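Local atomic coordinates of HemO (PDB entry 1J77), a protein that binds heme and, as a member of the heme oxygenase family, probably catalyses its oxidative ring opening with release of the iron. Residues Thr19-Val33 against Phe181-Leu194. Numbering follows the deposited sequence.
With HEM (protoporphyrin IX containing Fe), chain B.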
ATOM      1  N   THR A  19      -6.203  -8.504  -9.925  1.00 21.04           N
ATOM      2  CA  THR A  19      -4.911  -8.197  -9.243  1.00 20.53           C
ATOM      3  C   THR A  19      -4.489  -9.140  -8.129  1.00 20.27           C
ATOM      4  O   THR A  19      -3.464  -8.902  -7.461  1.00 19.83           O
ATOM      5  CB  THR A  19      -4.829  -6.734  -8.685  1.00 20.62           C
ATOM      6  OG1 THR A  19      -5.799  -6.503  -7.654  1.00 20.93           O
ATOM      7  CG2 THR A  19      -5.127  -5.704  -9.748  1.00 22.35           C
ATOM      8  N   THR A  20      -5.219 -10.240  -7.924  1.00 19.34           N
ATOM      9  CA  THR A  20      -4.860 -11.172  -6.876  1.00 19.06           C
ATOM     10  C   THR A  20      -3.474 -11.904  -7.031  1.00 17.89           C
ATOM     11  O   THR A  20      -2.713 -12.008  -6.064  1.00 18.02           O
ATOM     12  CB  THR A  20      -5.959 -12.172  -6.593  1.00 20.02           C
ATOM     13  OG1 THR A  20      -7.084 -11.451  -6.094  1.00 23.52           O
ATOM     14  CG2 THR A  20      -5.550 -13.083  -5.490  1.00 22.62           C
ATOM     15  N   ALA A  21      -3.171 -12.298  -8.259  1.00 18.04           N
ATOM     16  CA  ALA A  21      -1.924 -12.971  -8.579  1.00 18.25           C
ATOM     17  C   ALA A  21      -0.791 -11.978  -8.240  1.00 17.34           C
ATOM     18  O   ALA A  21       0.153 -12.345  -7.557  1.00 17.42           O
ATOM     19  CB  ALA A  21      -1.856 -13.358 -10.063  1.00 17.83           C
ATOM     20  N   VAL A  22      -0.859 -10.739  -8.740  1.00 18.20           N
ATOM     21  CA  VAL A  22       0.249  -9.812  -8.476  1.00 16.83           C
ATOM     22  C   VAL A  22       0.304  -9.473  -6.996  1.00 16.30           C
ATOM     23  O   VAL A  22       1.395  -9.301  -6.436  1.00 16.81           O
ATOM     24  CB  VAL A  22       0.268  -8.582  -9.427  1.00 17.03           C
ATOM     25  CG1 VAL A  22      -0.974  -7.651  -9.228  1.00 19.19           C
ATOM     26  CG2 VAL A  22       1.595  -7.836  -9.290  1.00 18.73           C
ATOM     27  N   HIS A  23      -0.844  -9.324  -6.347  1.00 17.11           N
ATOM     28  CA  HIS A  23      -0.851  -9.087  -4.922  1.00 15.23           C
ATOM     29  C   HIS A  23      -0.060 -10.190  -4.190  1.00 16.32           C
ATOM     30  O   HIS A  23       0.769  -9.934  -3.355  1.00 16.11           O
ATOM     31  CB  HIS A  23      -2.292  -9.097  -4.313  1.00 16.39           C
ATOM     32  CG  HIS A  23      -2.283  -9.020  -2.823  1.00 15.85           C
ATOM     33  ND1 HIS A  23      -2.109 -10.131  -2.017  1.00 16.44           N
ATOM     34  CD2 HIS A  23      -2.282  -7.949  -1.998  1.00 18.22           C
ATOM     35  CE1 HIS A  23      -2.036  -9.734  -0.754  1.00 17.31           C
ATOM     36  NE2 HIS A  23      -2.183  -8.406  -0.718  1.00 16.55           N
ATOM     37  N   ASP A  24      -0.368 -11.441  -4.502  1.00 16.08           N
ATOM     38  CA  ASP A  24       0.324 -12.533  -3.861  1.00 16.74           C
ATOM     39  C   ASP A  24       1.816 -12.521  -4.183  1.00 15.94           C
ATOM     40  O   ASP A  24       2.621 -12.850  -3.289  1.00 17.00           O
ATOM     41  CB  ASP A  24      -0.330 -13.850  -4.191  1.00 16.17           C
ATOM     42  CG  ASP A  24      -1.696 -14.015  -3.563  1.00 18.57           C
ATOM     43  OD1 ASP A  24      -2.102 -13.122  -2.765  1.00 20.09           O
ATOM     44  OD2 ASP A  24      -2.402 -15.038  -3.803  1.00 18.06           O
ATOM     45  N   SER A  25       2.198 -12.045  -5.375  1.00 15.35           N
ATOM     46  CA  SER A  25       3.639 -11.916  -5.666  1.00 14.57           C
ATOM     47  C   SER A  25       4.309 -10.888  -4.741  1.00 15.05           C
ATOM     48  O   SER A  25       5.497 -11.031  -4.369  1.00 15.68           O
ATOM     49  CB  SER A  25       3.892 -11.641  -7.141  1.00 14.92           C
ATOM     50  OG  SER A  25       3.695 -10.257  -7.427  1.00 16.13           O
ATOM     51  N   VAL A  26       3.552  -9.846  -4.378  1.00 15.38           N
ATOM     52  CA  VAL A  26       4.051  -8.827  -3.464  1.00 15.68           C
ATOM     53  C   VAL A  26       4.210  -9.349  -2.038  1.00 16.00           C
ATOM     54  O   VAL A  26       5.263  -9.197  -1.413  1.00 16.76           O
ATOM     55  CB  VAL A  26       3.121  -7.556  -3.516  1.00 15.31           C
ATOM     56  CG1 VAL A  26       3.483  -6.625  -2.355  1.00 17.30           C
ATOM     57  CG2 VAL A  26       3.275  -6.884  -4.842  1.00 17.29           C
ATOM     58  N   ASP A  27       3.178 -10.046  -1.554  1.00 16.23           N
ATOM     59  CA  ASP A  27       3.166 -10.677  -0.247  1.00 16.42           C
ATOM     60  C   ASP A  27       4.399 -11.617  -0.138  1.00 17.01           C
ATOM     61  O   ASP A  27       5.206 -11.476   0.746  1.00 16.22           O
ATOM     62  CB  ASP A  27       1.814 -11.422  -0.113  1.00 18.16           C
ATOM     63  CG  ASP A  27       1.669 -12.297   1.166  1.00 21.50           C
ATOM     64  OD1 ASP A  27       2.646 -12.571   1.893  1.00 20.85           O
ATOM     65  OD2 ASP A  27       0.498 -12.652   1.513  1.00 24.09           O
ATOM     66  N   ASN A  28       4.560 -12.469  -1.131  1.00 16.36           N
ATOM     67  CA  ASN A  28       5.678 -13.413  -1.127  1.00 16.70           C
ATOM     68  C   ASN A  28       7.025 -12.709  -1.156  1.00 16.58           C
ATOM     69  O   ASN A  28       7.962 -13.127  -0.455  1.00 15.78           O
ATOM     70  CB  ASN A  28       5.571 -14.350  -2.346  1.00 16.48           C
ATOM     71  CG  ASN A  28       4.475 -15.367  -2.225  1.00 18.26           C
ATOM     72  OD1 ASN A  28       4.093 -15.720  -1.122  1.00 19.93           O
ATOM     73  ND2 ASN A  28       3.974 -15.859  -3.369  1.00 21.91           N
ATOM     74  N   LEU A  29       7.145 -11.670  -2.011  1.00 13.76           N
ATOM     75  CA  LEU A  29       8.432 -10.987  -2.078  1.00 13.37           C
ATOM     76  C   LEU A  29       8.783 -10.249  -0.787  1.00 14.20           C
ATOM     77  O   LEU A  29       9.942 -10.225  -0.357  1.00 15.65           O
ATOM     78  CB  LEU A  29       8.479 -10.040  -3.273  1.00 14.43           C
ATOM     79  CG  LEU A  29       9.795  -9.327  -3.584  1.00 15.20           C
ATOM     80  CD1 LEU A  29      10.978 -10.304  -3.785  1.00 17.42           C
ATOM     81  CD2 LEU A  29       9.608  -8.488  -4.794  1.00 17.03           C
ATOM     82  N   VAL A  30       7.801  -9.559  -0.203  1.00 14.71           N
ATOM     83  CA  VAL A  30       8.016  -8.856   1.056  1.00 15.43           C
ATOM     84  C   VAL A  30       8.508  -9.884   2.111  1.00 16.86           C
ATOM     85  O   VAL A  30       9.513  -9.685   2.791  1.00 17.89           O
ATOM     86  CB  VAL A  30       6.734  -8.188   1.565  1.00 15.26           C
ATOM     87  CG1 VAL A  30       6.846  -7.803   3.079  1.00 15.53           C
ATOM     88  CG2 VAL A  30       6.355  -6.973   0.658  1.00 14.03           C
ATOM     89  N   MET A  31       7.797 -10.977   2.232  1.00 16.14           N
ATOM     90  CA  MET A  31       8.249 -11.948   3.229  1.00 17.11           C
ATOM     91  C   MET A  31       9.599 -12.579   2.925  1.00 17.58           C
ATOM     92  O   MET A  31      10.388 -12.770   3.841  1.00 18.53           O
ATOM     93  CB  MET A  31       7.186 -12.973   3.452  1.00 17.86           C
ATOM     94  CG  MET A  31       5.870 -12.412   3.955  1.00 21.57           C
ATOM     95  SD  MET A  31       6.036 -11.423   5.479  1.00 25.76           S
ATOM     96  CE  MET A  31       6.598 -12.656   6.607  1.00 25.53           C
ATOM     97  N   SER A  32       9.925 -12.765   1.649  1.00 15.71           N
ATOM     98  CA  SER A  32      11.205 -13.396   1.321  1.00 16.75           C
ATOM     99  C   SER A  32      12.386 -12.530   1.742  1.00 16.33           C
ATOM    100  O   SER A  32      13.492 -13.065   1.993  1.00 18.58           O
ATOM    101  CB  SER A  32      11.359 -13.666  -0.166  1.00 17.80           C
ATOM    102  OG  SER A  32      10.424 -14.552  -0.628  1.00 22.10           O
ATOM    103  N   VAL A  33      12.234 -11.200   1.783  1.00 15.56           N
ATOM    104  CA  VAL A  33      13.389 -10.347   2.107  1.00 15.99           C
ATOM    105  C   VAL A  33      13.520 -10.119   3.626  1.00 16.62           C
ATOM    106  O   VAL A  33      14.395  -9.395   4.052  1.00 17.23           O
ATOM    107  CB  VAL A  33      13.352  -8.978   1.340  1.00 16.12           C
ATOM    108  CG1 VAL A  33      13.554  -9.243  -0.156  1.00 15.33           C
ATOM    109  CG2 VAL A  33      12.112  -8.202   1.634  1.00 15.83           C
ATOM    110  N   PHE A 181       1.057  -1.935  -7.891  1.00 14.35           N
ATOM    111  CA  PHE A 181       1.732  -3.129  -7.374  1.00 14.73           C
ATOM    112  C   PHE A 181       3.087  -3.295  -7.987  1.00 14.82           C
ATOM    113  O   PHE A 181       4.036  -3.676  -7.299  1.00 14.86           O
ATOM    114  CB  PHE A 181       0.914  -4.409  -7.600  1.00 14.07           C
ATOM    115  CG  PHE A 181      -0.245  -4.637  -6.631  1.00 15.47           C
ATOM    116  CD1 PHE A 181      -1.569  -4.717  -7.107  1.00 16.90           C
ATOM    117  CD2 PHE A 181      -0.043  -4.809  -5.262  1.00 15.82           C
ATOM    118  CE1 PHE A 181      -2.608  -4.973  -6.254  1.00 17.77           C
ATOM    119  CE2 PHE A 181      -1.097  -5.086  -4.429  1.00 16.67           C
ATOM    120  CZ  PHE A 181      -2.403  -5.135  -4.926  1.00 17.42           C
ATOM    121  N   ALA A 182       3.216  -3.053  -9.301  1.00 15.31           N
ATOM    122  CA  ALA A 182       4.514  -3.207  -9.929  1.00 16.55           C
ATOM    123  C   ALA A 182       5.525  -2.232  -9.392  1.00 16.11           C
ATOM    124  O   ALA A 182       6.667  -2.578  -9.170  1.00 17.57           O
ATOM    125  CB  ALA A 182       4.409  -3.057 -11.400  1.00 17.73           C
ATOM    126  N   PHE A 183       5.105  -0.984  -9.188  1.00 16.27           N
ATOM    127  CA  PHE A 183       5.965   0.025  -8.594  1.00 14.55           C
ATOM    128  C   PHE A 183       6.409  -0.372  -7.173  1.00 15.01           C
ATOM    129  O   PHE A 183       7.573  -0.218  -6.835  1.00 15.72           O
ATOM    130  CB  PHE A 183       5.271   1.391  -8.601  1.00 15.33           C
ATOM    131  CG  PHE A 183       6.067   2.498  -7.923  1.00 16.34           C
ATOM    132  CD1 PHE A 183       7.261   2.941  -8.474  1.00 18.62           C
ATOM    133  CD2 PHE A 183       5.685   3.012  -6.698  1.00 16.80           C
ATOM    134  CE1 PHE A 183       7.965   3.909  -7.884  1.00 18.95           C
ATOM    135  CE2 PHE A 183       6.426   4.019  -6.100  1.00 17.57           C
ATOM    136  CZ  PHE A 183       7.571   4.438  -6.707  1.00 18.34           C
ATOM    137  N   TYR A 184       5.503  -0.882  -6.357  1.00 13.89           N
ATOM    138  CA  TYR A 184       5.881  -1.376  -5.049  1.00 13.54           C
ATOM    139  C   TYR A 184       7.042  -2.345  -5.116  1.00 13.56           C
ATOM    140  O   TYR A 184       7.994  -2.203  -4.346  1.00 15.13           O
ATOM    141  CB  TYR A 184       4.715  -2.005  -4.322  1.00 12.60           C
ATOM    142  CG  TYR A 184       4.947  -2.235  -2.827  1.00 13.54           C
ATOM    143  CD1 TYR A 184       4.650  -1.294  -1.875  1.00 15.17           C
ATOM    144  CD2 TYR A 184       5.493  -3.406  -2.363  1.00 13.42           C
ATOM    145  CE1 TYR A 184       4.884  -1.500  -0.527  1.00 14.77           C
ATOM    146  CE2 TYR A 184       5.718  -3.620  -1.023  1.00 15.93           C
ATOM    147  CZ  TYR A 184       5.383  -2.706  -0.109  1.00 15.09           C
ATOM    148  OH  TYR A 184       5.645  -2.910   1.217  1.00 17.91           O
ATOM    149  N   LYS A 185       7.000  -3.279  -6.053  1.00 13.88           N
ATOM    150  CA  LYS A 185       8.101  -4.224  -6.160  1.00 14.25           C
ATOM    151  C   LYS A 185       9.375  -3.578  -6.711  1.00 14.69           C
ATOM    152  O   LYS A 185      10.458  -3.970  -6.310  1.00 16.09           O
ATOM    153  CB  LYS A 185       7.712  -5.410  -7.022  1.00 15.18           C
ATOM    154  CG  LYS A 185       6.588  -6.262  -6.418  1.00 16.15           C
ATOM    155  CD  LYS A 185       6.371  -7.648  -7.066  1.00 17.32           C
ATOM    156  CE  LYS A 185       5.709  -7.553  -8.384  1.00 19.24           C
ATOM    157  NZ  LYS A 185       5.583  -8.905  -9.054  1.00 18.66           N
ATOM    158  N   VAL A 186       9.276  -2.637  -7.643  1.00 16.53           N
ATOM    159  CA  VAL A 186      10.478  -1.919  -8.113  1.00 17.02           C
ATOM    160  C   VAL A 186      11.169  -1.267  -6.906  1.00 17.65           C
ATOM    161  O   VAL A 186      12.410  -1.415  -6.727  1.00 19.06           O
ATOM    162  CB  VAL A 186      10.136  -0.819  -9.160  1.00 17.56           C
ATOM    163  CG1 VAL A 186      11.316   0.154  -9.347  1.00 18.61           C
ATOM    164  CG2 VAL A 186       9.670  -1.439 -10.455  1.00 18.90           C
ATOM    165  N   VAL A 187      10.425  -0.575  -6.065  1.00 17.13           N
ATOM    166  CA  VAL A 187      10.978   0.066  -4.888  1.00 17.31           C
ATOM    167  C   VAL A 187      11.597  -0.953  -3.901  1.00 17.07           C
ATOM    168  O   VAL A 187      12.686  -0.724  -3.353  1.00 18.81           O
ATOM    169  CB  VAL A 187       9.947   0.986  -4.191  1.00 18.85           C
ATOM    170  CG1 VAL A 187      10.527   1.574  -2.948  1.00 18.82           C
ATOM    171  CG2 VAL A 187       9.476   2.051  -5.169  1.00 19.95           C
ATOM    172  N   LEU A 188      10.885  -2.049  -3.658  1.00 16.18           N
ATOM    173  CA  LEU A 188      11.330  -3.087  -2.758  1.00 16.52           C
ATOM    174  C   LEU A 188      12.677  -3.603  -3.242  1.00 17.79           C
ATOM    175  O   LEU A 188      13.620  -3.709  -2.458  1.00 18.26           O
ATOM    176  CB  LEU A 188      10.255  -4.182  -2.701  1.00 15.20           C
ATOM    177  CG  LEU A 188      10.521  -5.371  -1.775  1.00 15.88           C
ATOM    178  CD1 LEU A 188       9.234  -6.146  -1.566  1.00 14.35           C
ATOM    179  CD2 LEU A 188      11.625  -6.330  -2.195  1.00 16.12           C
ATOM    180  N   ARG A 189      12.761  -3.911  -4.528  1.00 16.96           N
ATOM    181  CA  ARG A 189      14.027  -4.438  -5.080  1.00 18.43           C
ATOM    182  C   ARG A 189      15.192  -3.454  -4.943  1.00 19.83           C
ATOM    183  O   ARG A 189      16.327  -3.812  -4.572  1.00 21.29           O
ATOM    184  CB  ARG A 189      13.846  -4.845  -6.515  1.00 18.28           C
ATOM    185  CG  ARG A 189      12.907  -5.968  -6.812  1.00 18.01           C
ATOM    186  CD  ARG A 189      12.397  -5.967  -8.249  1.00 18.88           C
ATOM    187  NE  ARG A 189      11.406  -6.979  -8.545  1.00 18.52           N
ATOM    188  CZ  ARG A 189      10.343  -6.821  -9.336  1.00 18.82           C
ATOM    189  NH1 ARG A 189      10.099  -5.647  -9.934  1.00 18.83           N
ATOM    190  NH2 ARG A 189       9.480  -7.805  -9.488  1.00 18.75           N
ATOM    191  N   GLU A 190      14.958  -2.212  -5.274  1.00 20.96           N
ATOM    192  CA  GLU A 190      16.041  -1.245  -5.189  1.00 21.73           C
ATOM    193  C   GLU A 190      16.477  -1.144  -3.752  1.00 21.93           C
ATOM    194  O   GLU A 190      17.702  -1.137  -3.418  1.00 24.82           O
ATOM    195  CB  GLU A 190      15.576   0.129  -5.735  1.00 22.03           C
ATOM    196  CG  GLU A 190      15.293   0.095  -7.222  1.00 25.57           C
ATOM    197  CD  GLU A 190      15.253   1.479  -7.853  1.00 30.17           C
ATOM    198  OE1 GLU A 190      15.623   2.451  -7.138  1.00 32.33           O
ATOM    199  OE2 GLU A 190      14.847   1.571  -9.044  1.00 30.67           O
ATOM    200  N   THR A 191      15.519  -1.117  -2.846  1.00 21.78           N
ATOM    201  CA  THR A 191      15.764  -0.935  -1.453  1.00 22.11           C
ATOM    202  C   THR A 191      16.504  -2.119  -0.777  1.00 22.34           C
ATOM    203  O   THR A 191      17.355  -1.898   0.022  1.00 24.46           O
ATOM    204  CB  THR A 191      14.450  -0.679  -0.800  1.00 22.11           C
ATOM    205  OG1 THR A 191      13.861   0.453  -1.453  1.00 23.06           O
ATOM    206  CG2 THR A 191      14.585  -0.238   0.680  1.00 21.34           C
ATOM    207  N   PHE A 192      16.103  -3.336  -1.099  1.00 20.76           N
ATOM    208  CA  PHE A 192      16.672  -4.545  -0.511  1.00 20.98           C
ATOM    209  C   PHE A 192      17.826  -5.084  -1.361  1.00 22.01           C
ATOM    210  O   PHE A 192      18.331  -6.164  -1.078  1.00 23.42           O
ATOM    211  CB  PHE A 192      15.569  -5.580  -0.279  1.00 19.86           C
ATOM    212  CG  PHE A 192      14.733  -5.321   0.945  1.00 17.21           C
ATOM    213  CD1 PHE A 192      13.562  -4.513   0.886  1.00 18.49           C
ATOM    214  CD2 PHE A 192      15.076  -5.846   2.192  1.00 20.89           C
ATOM    215  CE1 PHE A 192      12.837  -4.283   1.973  1.00 19.10           C
ATOM    216  CE2 PHE A 192      14.282  -5.662   3.290  1.00 21.84           C
ATOM    217  CZ  PHE A 192      13.155  -4.835   3.201  1.00 22.59           C
ATOM    218  N   GLY A 193      18.298  -4.377  -2.380  1.00 22.05           N
ATOM    219  CA  GLY A 193      19.465  -4.838  -3.116  1.00 22.73           C
ATOM    220  C   GLY A 193      19.265  -6.052  -4.001  1.00 23.03           C
ATOM    221  O   GLY A 193      20.164  -6.870  -4.183  1.00 24.68           O
ATOM    222  N   LEU A 194      18.074  -6.153  -4.578  1.00 20.49           N
ATOM    223  CA  LEU A 194      17.741  -7.195  -5.509  1.00 19.97           C
ATOM    224  C   LEU A 194      17.832  -6.754  -6.934  1.00 20.65           C
ATOM    225  O   LEU A 194      17.669  -5.516  -7.222  1.00 22.26           O
ATOM    226  CB  LEU A 194      16.313  -7.677  -5.214  1.00 18.66           C
ATOM    227  CG  LEU A 194      15.952  -8.030  -3.792  1.00 17.90           C
ATOM    228  CD1 LEU A 194      14.531  -8.588  -3.679  1.00 16.45           C
ATOM    229  CD2 LEU A 194      16.963  -9.075  -3.204  1.00 18.84           C
TER
HETATM  230  CHA HEM B 300      -5.733  -7.603   0.984  1.00 21.93           C
HETATM  231  CHB HEM B 300      -2.066  -9.957   3.095  1.00 21.71           C
HETATM  232  CHC HEM B 300       1.047  -6.621   1.368  1.00 20.05           C
HETATM  233  CHD HEM B 300      -2.587  -4.555  -1.141  1.00 19.34           C
HETATM  234  C1A HEM B 300      -5.023  -8.468   1.780  1.00 22.53           C
HETATM  235  C2A HEM B 300      -5.594  -9.495   2.681  1.00 24.44           C
HETATM  236  C3A HEM B 300      -4.563 -10.122   3.243  1.00 23.29           C
HETATM  237  C4A HEM B 300      -3.320  -9.557   2.737  1.00 21.84           C
HETATM  238  CMA HEM B 300      -4.662 -11.282   4.264  1.00 26.04           C
HETATM  239  CAA HEM B 300      -7.086  -9.792   3.011  0.70 25.13           C
HETATM  240  CBA HEM B 300      -7.462  -9.033   4.284  0.70 27.00           C
HETATM  241  CGA HEM B 300      -8.942  -9.146   4.598  0.70 26.47           C
HETATM  242  O1A HEM B 300      -9.728  -9.483   3.664  0.70 28.59           O
HETATM  243  O2A HEM B 300      -9.310  -8.918   5.789  0.70 28.76           O
HETATM  244  C1B HEM B 300      -0.894  -9.266   2.825  1.00 21.71           C
HETATM  245  C2B HEM B 300       0.404  -9.609   3.337  1.00 21.95           C
HETATM  246  C3B HEM B 300       1.292  -8.704   2.833  1.00 19.45           C
HETATM  247  C4B HEM B 300       0.530  -7.732   2.052  1.00 20.33           C
HETATM  248  CMB HEM B 300       0.618 -10.824   4.276  1.00 24.03           C
HETATM  249  CAB HEM B 300       2.792  -8.596   3.115  1.00 20.92           C
HETATM  250  CBB HEM B 300       3.545  -9.676   3.294  1.00 22.12           C
HETATM  251  C1C HEM B 300       0.320  -5.755   0.596  1.00 17.87           C
HETATM  252  C2C HEM B 300       0.832  -4.543  -0.043  1.00 19.32           C
HETATM  253  C3C HEM B 300      -0.161  -4.020  -0.779  1.00 19.45           C
HETATM  254  C4C HEM B 300      -1.361  -4.780  -0.564  1.00 19.35           C
HETATM  255  CMC HEM B 300       2.300  -4.099   0.032  1.00 21.90           C
HETATM  256  CAC HEM B 300      -0.136  -2.777  -1.658  1.00 21.90           C
HETATM  257  CBC HEM B 300       1.026  -2.299  -2.093  1.00 25.59           C
HETATM  258  C1D HEM B 300      -3.724  -5.210  -0.786  1.00 19.10           C
HETATM  259  C2D HEM B 300      -5.009  -4.873  -1.341  1.00 18.06           C
HETATM  260  C3D HEM B 300      -5.987  -5.817  -0.715  1.00 20.10           C
HETATM  261  C4D HEM B 300      -5.190  -6.624   0.177  1.00 21.03           C
HETATM  262  CMD HEM B 300      -5.278  -3.778  -2.375  1.00 18.84           C
HETATM  263  CAD HEM B 300      -7.505  -5.875  -0.887  1.00 22.64           C
HETATM  264  CBD HEM B 300      -7.958  -7.077  -1.662  1.00 22.18           C
HETATM  265  CGD HEM B 300      -9.451  -6.888  -1.819  1.00 25.59           C
HETATM  266  O1D HEM B 300      -9.852  -6.217  -2.800  1.00 23.73           O
HETATM  267  O2D HEM B 300     -10.233  -7.464  -1.000  1.00 28.65           O
HETATM  268  NA  HEM B 300      -3.652  -8.538   1.861  1.00 20.91           N
HETATM  269  NB  HEM B 300      -0.774  -8.146   2.017  1.00 20.54           N
HETATM  270  NC  HEM B 300      -1.000  -5.834   0.263  1.00 17.75           N
HETATM  271  ND  HEM B 300      -3.834  -6.270   0.125  1.00 20.32           N
HETATM  272 FE   HEM B 300      -2.319  -7.267   0.979  1.00 19.42          FE
HETATM  273  O   HOH W   1      -2.576  -6.028   2.466  1.00 31.79           O
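Phe181 fits as a knob into a hole formed by Thr19, Val22, His23 and Val26, where two nearly parallel helices of the all-helical heme oxygenase fold (axes 10.0 Å apart, 18° between directions) pack beside the heme. His23 CA lies over one face of the Phe181 ring, toward its rim, while the porphyrin meso carbon CHD lies at its edge, 3.6 Å from CE2. His23 is the proximal ligand: NE2 binds the heme iron at 2.0 Å, with a water as the other axial ligand. CG stands anti to the backbone N (chi1 173°), which directs the imidazole toward the iron, and ND1 donates almost straight (172°) to Asp24 OD1, a bond that, with the iron, holds the ring's rotation and would probably make the imidazole a stronger donor to iron. Tyr184 extends the pocket wall, with the heme methyl CMC over one face of its ring and Val30 CG2 at its edge. Further along, Leu29 CG packs against both methyls of Leu188 in an aliphatic contact, the two side chains running antiparallel. Val33 CG2 makes a CH-pi contact over the centre of the Phe192 ring, 3.6 Å from its centroid. Lys185, a second knob among Val22, Ser25, Val26 and Leu29, also forms a salt bridge to Glu199; Ser25 OG accepts from Lys185 NZ at 2.8 Å and itself donates to Val22 O.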